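Local coordinates for B12-binding domain-containing protein (Kitasatospora setae, PDB 6WTE) that is a cobalamin-dependent radical SAM methyltransferase, TsrM, that binds cobalamin and a [4Fe-4S] cluster and probably transfers methyl groups without radical chemistry, at residues V66-T71 / F113-Y118; F108-F113 / H233-D238. All blocks are in the same frame, centred on the assembly; numbering follows the deposited sequence.

Contact 1: residues V66-T71 / F113-Y118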
# COMPACT_ATOMS: atom_id res chain seq x y z
N VAL A 66 -8.41 6.82 13.28
CA VAL A 66 -8.98 6.23 12.07
C VAL A 66 -7.84 5.92 11.11
O VAL A 66 -7.08 6.83 10.73
CB VAL A 66 -10.01 7.16 11.40
CG1 VAL A 66 -10.62 6.48 10.20
CG2 VAL A 66 -11.10 7.57 12.40
N THR A 67 -7.72 4.66 10.70
CA THR A 67 -6.67 4.27 9.75
C THR A 67 -7.20 4.41 8.33
O THR A 67 -8.24 3.84 7.98
CB THR A 67 -6.16 2.86 10.04
OG1 THR A 67 -5.14 2.51 9.10
CG2 THR A 67 -7.29 1.82 10.00
N VAL A 68 -6.49 5.17 7.50
CA VAL A 68 -6.88 5.39 6.12
C VAL A 68 -5.80 4.76 5.25
O VAL A 68 -4.75 5.37 5.00
CB VAL A 68 -7.09 6.88 5.82
CG1 VAL A 68 -7.23 7.15 4.31
CG2 VAL A 68 -8.34 7.35 6.54
N ARG A 69 -6.04 3.52 4.85
CA ARG A 69 -5.02 2.74 4.15
C ARG A 69 -4.92 3.12 2.68
O ARG A 69 -3.81 3.23 2.14
CB ARG A 69 -5.34 1.25 4.28
CG ARG A 69 -4.28 0.31 3.71
CD ARG A 69 -4.87 -1.09 3.65
NE ARG A 69 -3.87 -2.13 3.41
CZ ARG A 69 -3.40 -2.46 2.21
NH1 ARG A 69 -2.49 -3.42 2.11
NH2 ARG A 69 -3.83 -1.83 1.12
N ASN A 70 -6.05 3.28 2.00
CA ASN A 70 -6.11 3.55 0.57
C ASN A 70 -6.83 4.87 0.33
O ASN A 70 -7.90 5.10 0.90
CB ASN A 70 -6.82 2.43 -0.18
CG ASN A 70 -6.42 1.04 0.29
OD1 ASN A 70 -5.24 0.76 0.50
ND2 ASN A 70 -7.40 0.16 0.46
N THR A 71 -6.25 5.73 -0.50
CA THR A 71 -6.96 6.93 -0.91
C THR A 71 -7.91 6.65 -2.07
O THR A 71 -8.98 7.27 -2.16
CB THR A 71 -5.98 8.02 -1.33
OG1 THR A 71 -5.13 7.51 -2.37
CG2 THR A 71 -5.13 8.45 -0.15
N PHE A 113 -1.90 16.39 5.19
CA PHE A 113 -2.45 17.71 5.50
C PHE A 113 -3.78 17.92 4.79
O PHE A 113 -4.74 18.43 5.38
CB PHE A 113 -1.46 18.81 5.10
CG PHE A 113 -0.21 18.85 5.94
CD1 PHE A 113 0.82 17.95 5.72
CD2 PHE A 113 -0.07 19.79 6.95
CE1 PHE A 113 1.97 17.99 6.48
CE2 PHE A 113 1.09 19.83 7.72
CZ PHE A 113 2.11 18.93 7.48
N ALA A 114 -3.85 17.56 3.50
CA ALA A 114 -5.11 17.67 2.77
C ALA A 114 -6.20 16.85 3.43
O ALA A 114 -7.35 17.29 3.52
CB ALA A 114 -4.91 17.22 1.32
N LEU A 115 -5.86 15.65 3.91
CA LEU A 115 -6.89 14.78 4.47
C LEU A 115 -7.32 15.24 5.85
O LEU A 115 -8.50 15.14 6.19
CB LEU A 115 -6.40 13.33 4.49
CG LEU A 115 -6.36 12.72 3.09
CD1 LEU A 115 -5.95 11.25 3.14
CD2 LEU A 115 -7.72 12.87 2.41
N VAL A 116 -6.39 15.75 6.67
CA VAL A 116 -6.81 16.32 7.95
C VAL A 116 -7.85 17.41 7.72
O VAL A 116 -8.89 17.45 8.39
CB VAL A 116 -5.60 16.86 8.74
CG1 VAL A 116 -6.08 17.76 9.87
CG2 VAL A 116 -4.77 15.73 9.33
N GLU A 117 -7.60 18.28 6.74
CA GLU A 117 -8.53 19.37 6.48
C GLU A 117 -9.81 18.87 5.81
O GLU A 117 -10.91 19.31 6.16
CB GLU A 117 -7.85 20.45 5.63
CG GLU A 117 -6.58 21.01 6.28
CD GLU A 117 -6.06 22.26 5.59
OE1 GLU A 117 -6.69 22.72 4.62
OE2 GLU A 117 -5.00 22.78 6.02
N TYR A 118 -9.68 17.93 4.86
CA TYR A 118 -10.85 17.39 4.18
C TYR A 118 -11.77 16.65 5.15
O TYR A 118 -12.99 16.81 5.12
CB TYR A 118 -10.40 16.46 3.05
CG TYR A 118 -11.49 15.73 2.31
CD1 TYR A 118 -12.36 16.40 1.45
CD2 TYR A 118 -11.64 14.35 2.43
CE1 TYR A 118 -13.34 15.72 0.75
CE2 TYR A 118 -12.62 13.66 1.73
CZ TYR A 118 -13.47 14.35 0.89
OH TYR A 118 -14.44 13.67 0.21
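A sparse, wholly apolar contact joins Leu115, on helix 112-119, to Val68 and Thr71 in the loop that leaves the C-terminal end of strand 63-67, inside the cobalamin-binding domain. The evidence for calling it sparse is direct: the two segments bury 69 Å² in all, no hydrogen bond crosses, and the closest backbones, at Thr71 and Leu115, keep their CA atoms 9.5 Å apart. One methyl does the touching on the helix side. With CD1 anti to CA (chi2 -177°), the Leu115 side chain extends from the helix and brings that methyl to Thr71 CG2 at 4.4 Å and Val68 CG1 at 4.5 Å, both loose methyl-to-methyl approaches. Phe108 packs on both Val68 and Leu115 and so fills in beside them, while His86 of helix 83-96 also touches Val68.

Strand 63-67 is a central parallel strand of the Rossmann-like sheet of B12-binding domains, where the loops at the C-terminal strand ends receive the cofactor. Here Thr67 OG1 bonds to cobalamin N3B, Asn70 ND2 to its O44 and the backbone N of Thr71 to its O34. The strand end and the loop thus give cobalamin two side-chain bonds and one backbone bond, while the CB of Val68 is directed toward the helix. Arg69 NH2 donates to Asn70 OD1 at 3.0 Å; the bond is bent (148° at the hydrogen), lies near the guanidinium plane and reaches a lone pair in the carbonyl plane. With OD1 held by the arginine and ND2 by cobalamin, both ends of the Asn70 amide are engaged, consistent with a single orientation.

Contact 2: residues F108-F113 / H233-D238. With SF4 (iron/sulfur cluster), chain C.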
# COMPACT_ATOMS: atom_id res chain seq x y z
N PHE A 108 -3.12 7.59 3.80
CA PHE A 108 -3.24 8.88 4.49
C PHE A 108 -1.95 9.68 4.42
O PHE A 108 -1.97 10.90 4.16
CB PHE A 108 -3.63 8.61 5.94
CG PHE A 108 -3.93 9.85 6.74
CD1 PHE A 108 -5.23 10.35 6.78
CD2 PHE A 108 -2.94 10.49 7.47
CE1 PHE A 108 -5.52 11.48 7.52
CE2 PHE A 108 -3.24 11.64 8.21
CZ PHE A 108 -4.52 12.12 8.24
N SER A 109 -0.81 9.02 4.61
CA SER A 109 0.49 9.69 4.64
C SER A 109 0.95 10.20 3.27
O SER A 109 1.94 10.94 3.22
CB SER A 109 1.55 8.74 5.21
OG SER A 109 1.29 8.47 6.58
N THR A 110 0.26 9.85 2.18
CA THR A 110 0.60 10.46 0.90
C THR A 110 0.04 11.87 0.77
O THR A 110 0.51 12.63 -0.08
CB THR A 110 0.09 9.61 -0.27
OG1 THR A 110 -1.33 9.73 -0.36
CG2 THR A 110 0.47 8.12 -0.08
N MET A 111 -0.93 12.23 1.58
CA MET A 111 -1.52 13.56 1.52
C MET A 111 -2.15 13.88 2.87
O MET A 111 -3.35 14.16 2.95
CB MET A 111 -2.56 13.63 0.40
CG MET A 111 -3.47 12.39 0.38
SD MET A 111 -4.73 12.41 -0.91
CE MET A 111 -5.55 13.97 -0.60
N PRO A 112 -1.36 13.88 3.96
CA PRO A 112 -1.98 13.93 5.29
C PRO A 112 -2.52 15.30 5.66
O PRO A 112 -3.51 15.36 6.39
CB PRO A 112 -0.84 13.50 6.22
CG PRO A 112 0.39 13.97 5.51
CD PRO A 112 0.11 13.80 4.04
N PHE A 113 -1.90 16.39 5.19
CA PHE A 113 -2.45 17.71 5.50
C PHE A 113 -3.78 17.92 4.79
O PHE A 113 -4.74 18.43 5.38
CB PHE A 113 -1.46 18.81 5.10
CG PHE A 113 -0.21 18.85 5.94
CD1 PHE A 113 0.82 17.95 5.72
CD2 PHE A 113 -0.07 19.79 6.95
CE1 PHE A 113 1.97 17.99 6.48
CE2 PHE A 113 1.09 19.83 7.72
CZ PHE A 113 2.11 18.93 7.48
N HIS A 233 7.77 7.03 -9.46
CA HIS A 233 6.34 6.79 -9.40
C HIS A 233 5.83 6.50 -8.00
O HIS A 233 4.62 6.34 -7.81
CB HIS A 233 5.98 5.59 -10.29
CG HIS A 233 6.47 4.28 -9.75
ND1 HIS A 233 7.79 4.03 -9.47
CD2 HIS A 233 5.79 3.15 -9.41
CE1 HIS A 233 7.92 2.80 -9.00
NE2 HIS A 233 6.72 2.25 -8.95
N CYS A 234 6.71 6.42 -7.01
CA CYS A 234 6.42 5.69 -5.78
C CYS A 234 6.22 6.63 -4.60
O CYS A 234 7.07 7.49 -4.34
CB CYS A 234 7.53 4.70 -5.46
SG CYS A 234 7.06 3.63 -4.12
N VAL A 235 5.13 6.42 -3.86
CA VAL A 235 4.81 7.22 -2.68
C VAL A 235 5.51 6.76 -1.41
O VAL A 235 5.46 7.47 -0.40
CB VAL A 235 3.30 7.20 -2.37
CG1 VAL A 235 2.50 7.76 -3.53
CG2 VAL A 235 2.85 5.76 -2.04
N GLU A 236 6.16 5.60 -1.42
CA GLU A 236 6.53 4.97 -0.16
C GLU A 236 7.74 5.59 0.53
O GLU A 236 7.75 5.66 1.76
CB GLU A 236 6.74 3.46 -0.36
CG GLU A 236 5.49 2.79 -0.92
CD GLU A 236 5.46 1.29 -0.78
OE1 GLU A 236 6.14 0.74 0.12
OE2 GLU A 236 4.73 0.66 -1.58
N PRO A 237 8.79 6.03 -0.19
CA PRO A 237 9.86 6.73 0.54
C PRO A 237 9.33 7.89 1.36
O PRO A 237 9.71 8.06 2.52
CB PRO A 237 10.80 7.19 -0.58
CG PRO A 237 10.64 6.13 -1.63
CD PRO A 237 9.18 5.76 -1.59
N ASP A 238 8.41 8.68 0.81
CA ASP A 238 7.87 9.79 1.58
C ASP A 238 6.87 9.31 2.62
O ASP A 238 6.92 9.72 3.79
CB ASP A 238 7.20 10.81 0.68
CG ASP A 238 6.41 11.82 1.47
OD1 ASP A 238 7.06 12.61 2.18
OD2 ASP A 238 5.17 11.78 1.44
FE1 SF4 C . 11.21 1.96 -5.67
FE2 SF4 C . 11.25 1.77 -2.92
FE3 SF4 C . 10.00 -0.15 -4.36
FE4 SF4 C . 8.92 2.32 -4.22
S1 SF4 C . 9.19 0.87 -2.49
S2 SF4 C . 9.16 1.05 -6.10
S3 SF4 C . 10.79 3.63 -4.16
S4 SF4 C . 12.23 0.35 -4.43
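The two backbones come nearest at Thr110 and Val235, whose CA atoms lie 6.4 Å apart, where the turn between helices 106-109 and 112-119 faces the start of helix 236-240. The methyl CG2 of Thr110 lies 3.8 Å from Val235 CB and almost as near both valine methyls, so it sits over the branch point. This methyl is anti to the threonine's carbonyl carbon, while OG1 (chi1 73°) hydrogen-bonds Gly107 O, just before the segment. Phe414 touches both residues of this apolar pair. Beside it, Asp238 OD2 stands 3.8 Å from Ser109 O, two acceptors joined through Lys126, whose NZ makes a salt bridge to the carboxylate and a hydrogen bond to the carbonyl.

This is a junction between the cobalamin-binding domain and the radical SAM core, formed at the cluster-binding loop of the latter. Cys234, with Cys227 and Cys231, makes up the CX3CX2C motif; Cys234 SG binds the cluster iron FE4 at 2.3 Å. Cys234 SG also accepts from Glu236 N at 3.5 Å, a nearly straight capping bond (167°) that ties the ligand to the beginning of the helix. Pro237 CG and His233 CE1 each approach a cluster sulfide at 3.6 Å, S3 and S2 respectively. The CB of Glu236 is directed away from segment 108-113; OE1 hydrogen-bonds Ser272 OG and OE2 hydrogen-bonds cobalamin N29.

Overall arrangement
Contacts 1 and 2 have centres 11 Å apart and share Phe113, both drawing on helix 112-119. Along the chain their segments alternate: 66-71, 108-113, 113-118, then 233-238. They also touch directly, through a probable hydrogen bond from Phe108 N to Val68 O at 3.0 Å and through the Phe108 ring, whose CE1 packs 3.7 Å from Leu115 CB. Near the cobalamin, Thr71 CG2 of contact 1 comes within 4.0 Å of Thr110 OG1 of contact 2. The continuous region 108-118 therefore connects, through packing, a cobalamin-binding loop with the loop carrying a cluster ligand, consistent with the two cofactors lying near the domain boundary.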